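Local coordinates for adhesion G-protein coupled receptor G6 (PDB 6V55) that probably acts as a cell-surface adhesion receptor coupled to G proteins that takes part in myelination, with a calcium-binding extracellular region, at residues I402-L407 against D490-F495; F344-L349 against T442-E447. One frame throughout, in Å; residues are numbered along the deposited sequence.

Contact 1: residues I402-L407 against D490-F495; sequences IYLALL and DNYTSF. Unlike the reference sequence in segment 402-407: Ile402 (reference Thr). With NAG (2-acetamido-2-deoxy-beta-D-glucopyranose), chain I.
The Tyr492 ring lies across Leu404 and Leu406, two residues of a strand in the ferredoxin-like sheet of the SEA domain. It comes from the turn between strands 480-488 and 493-496, a beta-hairpin further along the chain. The packing is tight at the strand. Leu406 CB stands over the middle of one ring face, 3.8 Å from the Tyr492 centroid and 5° off the normal, a well-centred CH-pi contact. Leu404 CG packs against Tyr492 CD2 at 3.7 Å; at the edge, near the ring plane, Leu404 O lies 3.6 Å from Tyr492 CE2. Leucines suit these positions because their apolar chains can lie against a ring without needing a polar partner. Tyr492 has left-handed backbone angles, and its CG sits anti to the carbonyl carbon (chi1 -58°), a pose that sends the ring to the strand with one face over Leu406 CB and an edge toward Leu404 O. A serine in its place would probably open a gap beside Leu404 and leave Leu406 CB without the ring face it covers. The far side is looser and faces solvent. Asp490 is exposed and barely touches the strand, while Leu404 CD2 meets the Asn491 backbone 3.9 Å from its CA. Asn491, the first residue of an Asn-Tyr-Thr sequon, carries its sugar outward through ND2. Thr493 OG1 donates to Asn491 OD1 at 3.1 Å, from 48° above the carbonyl plane.

Contact 2: residues F344-L349 against T442-E447; sequences FYRSTL and TVNLME
Arg346 starts out extended, CG anti to its own N (chi1 178°), and then folds at chi3 (62°), which turns its guanidinium toward Glu447; a bend at chi2 of Glu447 brings the carboxylate to meet it. The grip is end-on and twofold: NH1 of Arg346 donates to OE2 of Glu447 at 3.2 Å in a nearly straight bond, and NH2 of Arg346 to OE1 of Glu447, also at 3.2 Å. Both oxygens use their syn lone pairs, although the two flat groups are 34° apart. Glu447 is exposed, two residues beyond the end of the partner strand, a distance the long, flexible arginine can span; its NH1 also bonds Tyr492 O. The backbones form the antiparallel pairing of strands 342-353 and 436-445, the first and last of the beta-alpha-beta-beta-alpha-beta SEA fold, with Arg346-Asn444 and Thr348-Thr442 as hydrogen-bonded pairs. Arg346 N reaches Asn444 O at 2.8 Å, and Met446 N prolongs the pairing to Phe344 O at 3.1 Å. On the sheet face that carries Tyr345, Ser347, Val443 and Leu445, apolar groups meet helix 419-427 through Ile422. Here Leu445 CD1 approaches the Tyr345 ring obliquely, in an off-centre CH-pi contact 4.1 Å from its centroid, and Val443 CG1 supports Tyr345 CB at 3.9 Å. Past the end of the strand Met446 bends back, its flexible thioether bringing CE to Phe344 CB at 3.7 Å.

Overall arrangement
Both contacts draw on one sheet, since strands 399-410 and 342-353 are neighbours in it, bonded through Ala405 and Ser347. Contact 2 runs within the sheet, a regular backbone pairing of two of its strands, partly buried, with a charged pair at its outer end. Contact 1 instead lays a turn from a separate hairpin on the face opposite the SEA helices; it is mostly buried and apolar, no hydrogen bond crosses it, and its polar groups gather mostly at the glycosylated, more exposed side. The two meet where Ser494 OG bonds Glu447 O, joining the hairpin to the residues just past the last SEA strand.

Contact 1: residues I402-L407 against D490-F495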
# COMPACT_ATOMS: atom_id res chain seq x y z
N ILE A 402 -35.67 -19.60 18.47
CA ILE A 402 -34.62 -18.83 17.81
C ILE A 402 -33.35 -19.68 17.84
O ILE A 402 -32.90 -20.10 18.91
CB ILE A 402 -34.40 -17.46 18.46
CG1 ILE A 402 -35.70 -16.67 18.44
CG2 ILE A 402 -33.35 -16.69 17.70
CD1 ILE A 402 -35.60 -15.23 18.89
N TYR A 403 -32.78 -19.91 16.65
CA TYR A 403 -31.63 -20.76 16.43
C TYR A 403 -30.46 -19.94 15.91
O TYR A 403 -30.65 -18.98 15.16
CB TYR A 403 -31.94 -21.88 15.42
CG TYR A 403 -32.77 -22.99 15.99
CD1 TYR A 403 -32.18 -24.15 16.48
CD2 TYR A 403 -34.15 -22.88 16.06
CE1 TYR A 403 -32.93 -25.18 17.01
CE2 TYR A 403 -34.92 -23.90 16.58
CZ TYR A 403 -34.30 -25.04 17.06
OH TYR A 403 -35.06 -26.06 17.60
N LEU A 404 -29.25 -20.34 16.29
CA LEU A 404 -28.03 -19.76 15.76
C LEU A 404 -27.29 -20.83 14.96
O LEU A 404 -27.01 -21.90 15.50
CB LEU A 404 -27.16 -19.26 16.90
CG LEU A 404 -25.86 -18.56 16.54
CD1 LEU A 404 -26.14 -17.27 15.80
CD2 LEU A 404 -25.12 -18.29 17.84
N ALA A 405 -26.97 -20.54 13.69
CA ALA A 405 -26.46 -21.56 12.79
C ALA A 405 -25.23 -21.08 12.02
O ALA A 405 -25.17 -19.93 11.57
CB ALA A 405 -27.51 -22.00 11.78
N LEU A 406 -24.28 -22.01 11.83
CA LEU A 406 -23.07 -21.80 11.03
C LEU A 406 -23.23 -22.48 9.69
O LEU A 406 -23.25 -23.72 9.62
CB LEU A 406 -21.84 -22.35 11.75
CG LEU A 406 -20.47 -22.12 11.11
CD1 LEU A 406 -20.13 -20.65 11.16
CD2 LEU A 406 -19.40 -22.93 11.80
N LEU A 407 -23.33 -21.70 8.62
CA LEU A 407 -23.31 -22.22 7.26
C LEU A 407 -21.89 -22.09 6.72
O LEU A 407 -21.24 -21.07 6.94
CB LEU A 407 -24.27 -21.45 6.35
CG LEU A 407 -25.56 -20.95 7.01
CD1 LEU A 407 -26.29 -19.93 6.14
CD2 LEU A 407 -26.46 -22.11 7.32
N ASP A 490 -18.98 -21.70 19.34
CA ASP A 490 -20.08 -21.53 20.28
C ASP A 490 -21.01 -20.39 19.86
O ASP A 490 -22.20 -20.65 19.65
CB ASP A 490 -19.55 -21.31 21.69
CG ASP A 490 -19.09 -22.61 22.32
OD1 ASP A 490 -19.40 -23.67 21.73
OD2 ASP A 490 -18.41 -22.57 23.37
N ASN A 491 -20.52 -19.16 19.67
CA ASN A 491 -21.41 -18.15 19.10
C ASN A 491 -21.05 -17.73 17.68
O ASN A 491 -21.56 -16.70 17.21
CB ASN A 491 -21.53 -16.92 20.01
CG ASN A 491 -20.20 -16.28 20.38
OD1 ASN A 491 -19.13 -16.66 19.89
ND2 ASN A 491 -20.30 -15.27 21.26
N TYR A 492 -20.20 -18.52 16.98
CA TYR A 492 -19.94 -18.44 15.53
C TYR A 492 -19.38 -17.09 15.12
O TYR A 492 -19.79 -16.50 14.11
CB TYR A 492 -21.18 -18.83 14.70
CG TYR A 492 -21.66 -20.22 15.04
CD1 TYR A 492 -20.73 -21.24 15.31
CD2 TYR A 492 -23.01 -20.53 15.14
CE1 TYR A 492 -21.13 -22.50 15.67
CE2 TYR A 492 -23.43 -21.82 15.50
CZ TYR A 492 -22.46 -22.79 15.75
OH TYR A 492 -22.79 -24.07 16.11
N THR A 493 -18.48 -16.57 15.95
CA THR A 493 -17.68 -15.38 15.69
C THR A 493 -16.23 -15.81 15.57
O THR A 493 -15.85 -16.89 16.02
CB THR A 493 -17.82 -14.37 16.83
OG1 THR A 493 -17.33 -14.97 18.04
CG2 THR A 493 -19.29 -13.98 17.01
N SER A 494 -15.40 -14.94 14.99
CA SER A 494 -14.00 -15.26 14.80
C SER A 494 -13.12 -14.57 15.84
O SER A 494 -13.47 -13.52 16.39
CB SER A 494 -13.53 -14.87 13.41
OG SER A 494 -13.68 -13.47 13.27
N PHE A 495 -11.95 -15.15 16.08
CA PHE A 495 -11.02 -14.61 17.06
C PHE A 495 -9.60 -15.01 16.67
O PHE A 495 -9.38 -16.07 16.08
CB PHE A 495 -11.35 -15.10 18.48
CG PHE A 495 -10.99 -16.55 18.73
CD1 PHE A 495 -11.80 -17.57 18.27
CD2 PHE A 495 -9.85 -16.88 19.46
CE1 PHE A 495 -11.47 -18.91 18.51
CE2 PHE A 495 -9.51 -18.22 19.70
CZ PHE A 495 -10.32 -19.22 19.22
C1 NAG I . -19.32 -14.40 21.89
C2 NAG I . -18.21 -15.14 22.68
C3 NAG I . -17.39 -14.13 23.51
C4 NAG I . -16.90 -12.96 22.65
C5 NAG I . -18.07 -12.32 21.89
C6 NAG I . -17.66 -11.20 20.95
C7 NAG I . -18.25 -17.34 23.81
C8 NAG I . -19.06 -18.25 24.69
N2 NAG I . -18.81 -16.15 23.53
O3 NAG I . -16.28 -14.78 24.11
O4 NAG I . -16.25 -11.98 23.46
O5 NAG I . -18.74 -13.32 21.09
O6 NAG I . -17.98 -11.48 19.59
O7 NAG I . -17.14 -17.66 23.39

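Contact 2: residues F344-L349 against T442-E447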
# COMPACT_ATOMS: atom_id res chain seq x y z
N PHE A 344 -17.31 -18.85 5.55
CA PHE A 344 -18.21 -19.13 6.65
C PHE A 344 -19.22 -18.00 6.85
O PHE A 344 -18.89 -16.83 6.72
CB PHE A 344 -17.40 -19.32 7.91
CG PHE A 344 -16.56 -20.55 7.90
CD1 PHE A 344 -15.25 -20.53 7.43
CD2 PHE A 344 -17.08 -21.75 8.38
CE1 PHE A 344 -14.46 -21.68 7.45
CE2 PHE A 344 -16.31 -22.91 8.40
CZ PHE A 344 -15.00 -22.87 7.94
N TYR A 345 -20.46 -18.38 7.19
CA TYR A 345 -21.56 -17.45 7.43
C TYR A 345 -22.24 -17.81 8.74
O TYR A 345 -22.38 -18.99 9.06
CB TYR A 345 -22.59 -17.52 6.31
CG TYR A 345 -22.11 -17.14 4.93
CD1 TYR A 345 -22.24 -15.83 4.47
CD2 TYR A 345 -21.55 -18.09 4.07
CE1 TYR A 345 -21.83 -15.47 3.20
CE2 TYR A 345 -21.13 -17.74 2.80
CZ TYR A 345 -21.27 -16.42 2.37
OH TYR A 345 -20.86 -16.05 1.09
N ARG A 346 -22.68 -16.80 9.50
CA ARG A 346 -23.46 -17.02 10.72
C ARG A 346 -24.89 -16.56 10.49
O ARG A 346 -25.09 -15.44 10.00
CB ARG A 346 -22.83 -16.26 11.88
CG ARG A 346 -23.56 -16.36 13.21
CD ARG A 346 -22.97 -15.37 14.25
NE ARG A 346 -23.14 -14.01 13.75
CZ ARG A 346 -22.15 -13.16 13.48
NH1 ARG A 346 -20.88 -13.49 13.68
NH2 ARG A 346 -22.45 -11.95 12.99
N SER A 347 -25.88 -17.40 10.82
CA SER A 347 -27.28 -17.02 10.59
C SER A 347 -28.11 -17.11 11.86
O SER A 347 -27.82 -17.89 12.77
CB SER A 347 -27.98 -17.88 9.52
OG SER A 347 -27.76 -19.25 9.74
N THR A 348 -29.16 -16.29 11.90
CA THR A 348 -30.13 -16.28 12.99
C THR A 348 -31.49 -16.63 12.41
O THR A 348 -32.04 -15.87 11.60
CB THR A 348 -30.17 -14.93 13.71
OG1 THR A 348 -28.94 -14.76 14.41
CG2 THR A 348 -31.33 -14.87 14.71
N LEU A 349 -32.02 -17.78 12.81
CA LEU A 349 -33.27 -18.31 12.31
C LEU A 349 -34.33 -18.16 13.38
O LEU A 349 -34.11 -18.54 14.52
CB LEU A 349 -33.11 -19.78 11.92
CG LEU A 349 -32.09 -20.07 10.83
CD1 LEU A 349 -31.43 -21.43 11.03
CD2 LEU A 349 -32.76 -20.00 9.50
N THR A 442 -31.83 -13.75 9.20
CA THR A 442 -30.74 -12.87 8.80
C THR A 442 -29.48 -13.72 8.70
O THR A 442 -29.26 -14.60 9.53
CB THR A 442 -30.53 -11.75 9.82
OG1 THR A 442 -30.11 -12.34 11.03
CG2 THR A 442 -31.84 -10.98 10.09
N VAL A 443 -28.67 -13.48 7.66
CA VAL A 443 -27.40 -14.17 7.44
C VAL A 443 -26.30 -13.11 7.34
O VAL A 443 -26.45 -12.13 6.61
CB VAL A 443 -27.42 -15.04 6.16
CG1 VAL A 443 -26.07 -15.70 5.92
CG2 VAL A 443 -28.49 -16.10 6.25
N ASN A 444 -25.23 -13.30 8.10
CA ASN A 444 -24.09 -12.40 8.11
C ASN A 444 -22.83 -13.17 7.72
O ASN A 444 -22.59 -14.28 8.20
CB ASN A 444 -23.90 -11.76 9.49
CG ASN A 444 -24.99 -10.76 9.80
OD1 ASN A 444 -25.47 -10.07 8.90
ND2 ASN A 444 -25.41 -10.71 11.05
N LEU A 445 -22.06 -12.57 6.82
CA LEU A 445 -20.75 -13.10 6.50
C LEU A 445 -19.84 -12.93 7.70
O LEU A 445 -19.85 -11.88 8.36
CB LEU A 445 -20.19 -12.38 5.28
CG LEU A 445 -18.77 -12.66 4.82
CD1 LEU A 445 -18.67 -14.07 4.30
CD2 LEU A 445 -18.44 -11.67 3.72
N MET A 446 -19.11 -14.00 8.01
CA MET A 446 -18.31 -14.06 9.23
C MET A 446 -17.14 -13.09 9.13
O MET A 446 -16.41 -13.08 8.13
CB MET A 446 -17.81 -15.47 9.46
CG MET A 446 -16.74 -15.59 10.49
SD MET A 446 -17.42 -16.36 11.90
CE MET A 446 -17.48 -18.03 11.35
N GLU A 447 -16.99 -12.28 10.18
CA GLU A 447 -16.09 -11.14 10.17
C GLU A 447 -14.65 -11.62 10.23
O GLU A 447 -14.34 -12.59 10.91
CB GLU A 447 -16.40 -10.23 11.36
CG GLU A 447 -17.84 -9.64 11.37
CD GLU A 447 -18.92 -10.56 12.00
OE1 GLU A 447 -20.04 -10.61 11.45
OE2 GLU A 447 -18.65 -11.24 13.02